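Local structure of esterase (Xanthomonas oryzae pv. oryzae, 3H2G) at residues K169-H180 with H198-Y209. The protein is an esterase that degrades rice cell walls, hydrolysing ester bonds, and is linked to virulence of the rice pathogen. Sequence-based numbering, arbitrary orientation.
Sequences KVMLSGYSQGGH and HLVASAPISGPY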
ATOM      1  N   LYS A 169      10.712  11.165  15.612  1.00  7.94           N
ATOM      2  CA  LYS A 169       9.338  11.254  15.138  1.00  8.28           C
ATOM      3  C   LYS A 169       9.116  10.257  14.009  1.00  8.50           C
ATOM      4  O   LYS A 169       9.974  10.081  13.141  1.00  6.38           O
ATOM      5  CB  LYS A 169       9.030  12.673  14.656  1.00 10.51           C
ATOM      6  CG  LYS A 169       9.136  13.726  15.756  1.00 11.54           C
ATOM      7  CD  LYS A 169       8.677  15.086  15.269  1.00 14.00           C
ATOM      8  CE  LYS A 169       8.954  16.172  16.307  1.00 14.60           C
ATOM      9  NZ  LYS A 169       8.254  15.933  17.594  1.00 15.75           N
ATOM     10  N   VAL A 170       7.959   9.604  14.033  1.00  6.68           N
ATOM     11  CA  VAL A 170       7.616   8.613  13.023  1.00  5.84           C
ATOM     12  C   VAL A 170       6.326   8.998  12.310  1.00  5.40           C
ATOM     13  O   VAL A 170       5.408   9.550  12.912  1.00  6.70           O
ATOM     14  CB  VAL A 170       7.441   7.218  13.665  1.00  5.93           C
ATOM     15  CG1 VAL A 170       7.076   6.185  12.606  1.00  6.08           C
ATOM     16  CG2 VAL A 170       8.721   6.825  14.384  1.00  4.38           C
ATOM     17  N   MET A 171       6.268   8.704  11.018  1.00  5.82           N
ATOM     18  CA  MET A 171       5.094   9.008  10.219  1.00  4.44           C
ATOM     19  C   MET A 171       4.793   7.823   9.318  1.00  4.94           C
ATOM     20  O   MET A 171       5.640   6.952   9.119  1.00  5.77           O
ATOM     21  CB  MET A 171       5.340  10.252   9.368  1.00  5.04           C
ATOM     22  CG  MET A 171       5.613  11.503  10.180  1.00  5.69           C
ATOM     23  SD  MET A 171       5.850  12.916   9.101  1.00  8.68           S
ATOM     24  CE  MET A 171       6.730  14.045  10.197  1.00  8.28           C
ATOM     25  N   LEU A 172       3.581   7.797   8.779  1.00  4.11           N
ATOM     26  CA  LEU A 172       3.164   6.718   7.900  1.00  3.22           C
ATOM     27  C   LEU A 172       2.378   7.244   6.711  1.00  4.67           C
ATOM     28  O   LEU A 172       1.663   8.238   6.815  1.00  4.75           O
ATOM     29  CB  LEU A 172       2.269   5.730   8.657  1.00  4.46           C
ATOM     30  CG  LEU A 172       2.874   4.924   9.804  1.00  5.87           C
ATOM     31  CD1 LEU A 172       1.763   4.220  10.578  1.00  5.41           C
ATOM     32  CD2 LEU A 172       3.872   3.917   9.243  1.00  6.15           C
ATOM     33  N   SER A 173       2.521   6.562   5.582  1.00  4.03           N
ATOM     34  CA  SER A 173       1.778   6.903   4.379  1.00  3.86           C
ATOM     35  C   SER A 173       1.840   5.694   3.453  1.00  4.96           C
ATOM     36  O   SER A 173       2.576   4.741   3.713  1.00  3.84           O
ATOM     37  CB  SER A 173       2.363   8.138   3.691  1.00  4.04           C
ATOM     38  OG  SER A 173       1.485   8.594   2.671  1.00  1.94           O
ATOM     39  N   GLY A 174       1.056   5.730   2.384  1.00  5.01           N
ATOM     40  CA  GLY A 174       1.026   4.629   1.440  1.00  3.78           C
ATOM     41  C   GLY A 174      -0.053   4.914   0.416  1.00  3.52           C
ATOM     42  O   GLY A 174      -0.986   5.672   0.688  1.00  3.99           O
ATOM     43  N   TYR A 175       0.069   4.299  -0.755  1.00  5.07           N
ATOM     44  CA  TYR A 175      -0.876   4.508  -1.845  1.00  5.35           C
ATOM     45  C   TYR A 175      -1.563   3.220  -2.296  1.00  4.52           C
ATOM     46  O   TYR A 175      -0.910   2.188  -2.460  1.00  4.02           O
ATOM     47  CB  TYR A 175      -0.133   5.157  -3.024  1.00  4.70           C
ATOM     48  CG  TYR A 175      -0.746   4.904  -4.386  1.00  6.18           C
ATOM     49  CD1 TYR A 175      -1.970   5.471  -4.742  1.00  8.44           C
ATOM     50  CD2 TYR A 175      -0.112   4.072  -5.307  1.00  6.39           C
ATOM     51  CE1 TYR A 175      -2.551   5.211  -5.983  1.00  7.98           C
ATOM     52  CE2 TYR A 175      -0.686   3.804  -6.548  1.00  7.63           C
ATOM     53  CZ  TYR A 175      -1.906   4.375  -6.878  1.00  8.36           C
ATOM     54  OH  TYR A 175      -2.483   4.098  -8.096  1.00 10.47           O
ATOM     55  N   SER A 176      -2.883   3.301  -2.482  1.00  6.20           N
ATOM     56  CA  SER A 176      -3.714   2.181  -2.937  1.00  5.39           C
ATOM     57  C   SER A 176      -3.731   1.053  -1.901  1.00  5.74           C
ATOM     58  O   SER A 176      -4.201   1.252  -0.780  1.00  3.74           O
ATOM     59  CB  SER A 176      -3.198   1.669  -4.288  1.00  6.62           C
ATOM     60  OG  SER A 176      -4.196   0.914  -4.961  1.00  6.88           O
ATOM     61  N   GLN A 177      -3.252  -0.137  -2.261  1.00  5.68           N
ATOM     62  CA  GLN A 177      -3.210  -1.209  -1.268  1.00  5.04           C
ATOM     63  C   GLN A 177      -2.363  -0.651  -0.131  1.00  4.92           C
ATOM     64  O   GLN A 177      -2.590  -0.958   1.039  1.00  6.35           O
ATOM     65  CB  GLN A 177      -2.521  -2.471  -1.800  1.00  4.92           C
ATOM     66  CG  GLN A 177      -2.324  -3.519  -0.692  1.00  5.19           C
ATOM     67  CD  GLN A 177      -1.364  -4.644  -1.047  1.00  4.61           C
ATOM     68  OE1 GLN A 177      -1.069  -5.507  -0.211  1.00  8.49           O
ATOM     69  NE2 GLN A 177      -0.872  -4.646  -2.275  1.00  1.07           N
ATOM     70  N   GLY A 178      -1.386   0.176  -0.502  1.00  4.81           N
ATOM     71  CA  GLY A 178      -0.493   0.785   0.471  1.00  3.46           C
ATOM     72  C   GLY A 178      -1.202   1.705   1.444  1.00  4.35           C
ATOM     73  O   GLY A 178      -0.701   1.952   2.542  1.00  4.16           O
ATOM     74  N   GLY A 179      -2.357   2.226   1.038  1.00  4.58           N
ATOM     75  CA  GLY A 179      -3.119   3.099   1.918  1.00  5.62           C
ATOM     76  C   GLY A 179      -3.748   2.231   2.991  1.00  5.41           C
ATOM     77  O   GLY A 179      -3.893   2.637   4.145  1.00  5.69           O
ATOM     78  N   HIS A 180      -4.129   1.023   2.590  1.00  5.04           N
ATOM     79  CA  HIS A 180      -4.716   0.043   3.496  1.00  4.11           C
ATOM     80  C   HIS A 180      -3.583  -0.357   4.452  1.00  4.91           C
ATOM     81  O   HIS A 180      -3.776  -0.448   5.663  1.00  4.23           O
ATOM     82  CB  HIS A 180      -5.206  -1.165   2.684  1.00  5.61           C
ATOM     83  CG  HIS A 180      -5.810  -2.263   3.509  1.00  6.31           C
ATOM     84  ND1 HIS A 180      -7.147  -2.298   3.847  1.00  7.73           N
ATOM     85  CD2 HIS A 180      -5.257  -3.374   4.050  1.00  2.83           C
ATOM     86  CE1 HIS A 180      -7.390  -3.384   4.561  1.00  4.37           C
ATOM     87  NE2 HIS A 180      -6.260  -4.053   4.699  1.00  6.43           N
ATOM     88  N   HIS A 198       7.176   6.756  17.888  1.00  7.03           N
ATOM     89  CA  HIS A 198       6.495   8.000  18.228  1.00  7.20           C
ATOM     90  C   HIS A 198       5.804   8.496  16.965  1.00  7.12           C
ATOM     91  O   HIS A 198       6.352   9.300  16.212  1.00  7.46           O
ATOM     92  CB  HIS A 198       7.503   9.041  18.738  1.00  8.42           C
ATOM     93  CG  HIS A 198       6.901  10.384  19.020  1.00 10.48           C
ATOM     94  ND1 HIS A 198       5.589  10.543  19.416  1.00 13.21           N
ATOM     95  CD2 HIS A 198       7.442  11.626  19.008  1.00 10.14           C
ATOM     96  CE1 HIS A 198       5.350  11.824  19.636  1.00 10.57           C
ATOM     97  NE2 HIS A 198       6.458  12.502  19.396  1.00 12.98           N
ATOM     98  N   LEU A 199       4.591   8.000  16.749  1.00  7.05           N
ATOM     99  CA  LEU A 199       3.796   8.335  15.576  1.00  7.87           C
ATOM    100  C   LEU A 199       3.175   9.726  15.694  1.00  8.23           C
ATOM    101  O   LEU A 199       2.373   9.982  16.594  1.00  8.82           O
ATOM    102  CB  LEU A 199       2.711   7.270  15.403  1.00  9.45           C
ATOM    103  CG  LEU A 199       1.929   7.178  14.094  1.00 12.41           C
ATOM    104  CD1 LEU A 199       2.883   6.997  12.916  1.00 11.40           C
ATOM    105  CD2 LEU A 199       0.971   5.997  14.187  1.00 10.87           C
ATOM    106  N   VAL A 200       3.541  10.622  14.781  1.00  5.75           N
ATOM    107  CA  VAL A 200       3.025  11.987  14.811  1.00  6.65           C
ATOM    108  C   VAL A 200       2.158  12.362  13.612  1.00  7.07           C
ATOM    109  O   VAL A 200       1.535  13.421  13.605  1.00  8.10           O
ATOM    110  CB  VAL A 200       4.173  13.014  14.919  1.00  7.04           C
ATOM    111  CG1 VAL A 200       4.939  12.801  16.215  1.00  7.94           C
ATOM    112  CG2 VAL A 200       5.103  12.889  13.720  1.00  7.62           C
ATOM    113  N   ALA A 201       2.109  11.494  12.606  1.00  6.38           N
ATOM    114  CA  ALA A 201       1.312  11.768  11.418  1.00  6.23           C
ATOM    115  C   ALA A 201       1.104  10.520  10.572  1.00  6.50           C
ATOM    116  O   ALA A 201       2.004   9.694  10.429  1.00  5.40           O
ATOM    117  CB  ALA A 201       1.986  12.850  10.573  1.00  5.62           C
ATOM    118  N   SER A 202      -0.094  10.399  10.012  1.00  5.88           N
ATOM    119  CA  SER A 202      -0.437   9.273   9.154  1.00  5.20           C
ATOM    120  C   SER A 202      -1.222   9.840   7.980  1.00  6.07           C
ATOM    121  O   SER A 202      -2.169  10.601   8.178  1.00  5.42           O
ATOM    122  CB  SER A 202      -1.302   8.264   9.910  1.00  6.24           C
ATOM    123  OG  SER A 202      -1.647   7.172   9.074  1.00  6.11           O
ATOM    124  N   ALA A 203      -0.828   9.480   6.763  1.00  4.13           N
ATOM    125  CA  ALA A 203      -1.518   9.979   5.576  1.00  5.21           C
ATOM    126  C   ALA A 203      -1.788   8.890   4.540  1.00  5.40           C
ATOM    127  O   ALA A 203      -1.116   8.823   3.505  1.00  4.60           O
ATOM    128  CB  ALA A 203      -0.710  11.123   4.938  1.00  4.57           C
ATOM    129  N   PRO A 204      -2.770   8.014   4.809  1.00  5.63           N
ATOM    130  CA  PRO A 204      -3.108   6.936   3.868  1.00  5.24           C
ATOM    131  C   PRO A 204      -3.644   7.564   2.583  1.00  6.62           C
ATOM    132  O   PRO A 204      -4.412   8.527   2.635  1.00  6.66           O
ATOM    133  CB  PRO A 204      -4.194   6.152   4.606  1.00  6.36           C
ATOM    134  CG  PRO A 204      -3.900   6.423   6.054  1.00  6.48           C
ATOM    135  CD  PRO A 204      -3.551   7.888   6.052  1.00  6.02           C
ATOM    136  N   ILE A 205      -3.252   7.014   1.439  1.00  4.44           N
ATOM    137  CA  ILE A 205      -3.686   7.541   0.151  1.00  5.67           C
ATOM    138  C   ILE A 205      -4.496   6.542  -0.680  1.00  4.92           C
ATOM    139  O   ILE A 205      -4.040   5.438  -0.962  1.00  4.43           O
ATOM    140  CB  ILE A 205      -2.464   7.988  -0.689  1.00  5.70           C
ATOM    141  CG1 ILE A 205      -1.668   9.048   0.074  1.00  4.91           C
ATOM    142  CG2 ILE A 205      -2.921   8.523  -2.045  1.00  5.52           C
ATOM    143  CD1 ILE A 205      -0.302   9.343  -0.541  1.00  5.15           C
ATOM    144  N   SER A 206      -5.702   6.944  -1.064  1.00  6.15           N
ATOM    145  CA  SER A 206      -6.578   6.119  -1.896  1.00  6.58           C
ATOM    146  C   SER A 206      -6.670   4.650  -1.482  1.00  6.55           C
ATOM    147  O   SER A 206      -6.644   3.753  -2.330  1.00  6.07           O
ATOM    148  CB  SER A 206      -6.121   6.213  -3.352  1.00  7.93           C
ATOM    149  OG  SER A 206      -6.025   7.572  -3.756  1.00  6.84           O
ATOM    150  N   GLY A 207      -6.794   4.408  -0.180  1.00  4.87           N
ATOM    151  CA  GLY A 207      -6.889   3.043   0.309  1.00  4.89           C
ATOM    152  C   GLY A 207      -8.317   2.562   0.522  1.00  4.74           C
ATOM    153  O   GLY A 207      -9.204   3.358   0.833  1.00  6.28           O
ATOM    154  N   PRO A 208      -8.573   1.255   0.355  1.00  4.47           N
ATOM    155  CA  PRO A 208      -9.911   0.685   0.537  1.00  3.74           C
ATOM    156  C   PRO A 208     -10.165   0.329   2.004  1.00  4.46           C
ATOM    157  O   PRO A 208     -10.277  -0.843   2.348  1.00  4.86           O
ATOM    158  CB  PRO A 208      -9.871  -0.544  -0.362  1.00  4.58           C
ATOM    159  CG  PRO A 208      -8.463  -1.014  -0.181  1.00  4.34           C
ATOM    160  CD  PRO A 208      -7.662   0.270  -0.258  1.00  4.29           C
ATOM    161  N   TYR A 209     -10.253   1.348   2.860  1.00  3.97           N
ATOM    162  CA  TYR A 209     -10.467   1.150   4.296  1.00  4.55           C
ATOM    163  C   TYR A 209     -11.753   0.377   4.580  1.00  5.14           C
ATOM    164  O   TYR A 209     -11.802  -0.447   5.498  1.00  5.47           O
ATOM    165  CB  TYR A 209     -10.490   2.508   5.008  1.00  4.87           C
ATOM    166  CG  TYR A 209      -9.476   3.478   4.438  1.00  4.62           C
ATOM    167  CD1 TYR A 209      -8.121   3.151   4.390  1.00  5.06           C
ATOM    168  CD2 TYR A 209      -9.883   4.684   3.868  1.00  5.20           C
ATOM    169  CE1 TYR A 209      -7.197   3.994   3.776  1.00  5.71           C
ATOM    170  CE2 TYR A 209      -8.969   5.535   3.251  1.00  6.14           C
ATOM    171  CZ  TYR A 209      -7.630   5.181   3.203  1.00  7.89           C
ATOM    172  OH  TYR A 209      -6.736   5.986   2.537  1.00  5.96           O
TER
HETATM  173  O   HOH W   1       5.792  15.644  19.099  1.00 32.01           O
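Strand 169-175 and strand 198-205 run parallel with a 49° twist between their axes, joined by backbone hydrogen bonds from V170 N to H198 O at one end to S176 N and I205 O at the other. V170 pairs with L199 and L172 with S202, so two residues on one strand match three on the other; the extra residue, at V200, is consistent with a beta bulge, where V200 N bonds V170 O and A201 O takes L172 N. On the face of M171 and A201, M171, its chain extended beyond CG, lays CG 3.8 Å from V200 CG2 and 3.9 Å from A201 CB, the small alanine admitting a long thioether. On the other face L172 and L199 cross at about a right angle, L199 CD1 touching L172 CG at 3.7 Å. S173 turns OG anti to its own nitrogen (chi1 -169°), which places the hydroxyl 2.7 Å from A203 O; the donor is tilted from the carbonyl plane, and this buried oxygen is satisfied by a side chain. Helix 177-192 connects the two parallel strands in a beta-alpha-beta unit of the alpha/beta-hydrolase fold, and the sharp turn holding S176 fits a nucleophile elbow, with S176 OG hydrogen-bonded to H377, consistent with a Ser-His-Asp triad. S176 is in a strained conformation with positive phi (65°), and S176 N donates to I205 O at 2.9 Å. Having no side chain, G179 lets the helix start lie against I205 O and G207, G179 CA 4.1 Å from G207 CA. Beyond it, the Y209 ring offers its edge to G179 O, and its OH accepts a hydrogen bond from G207 N.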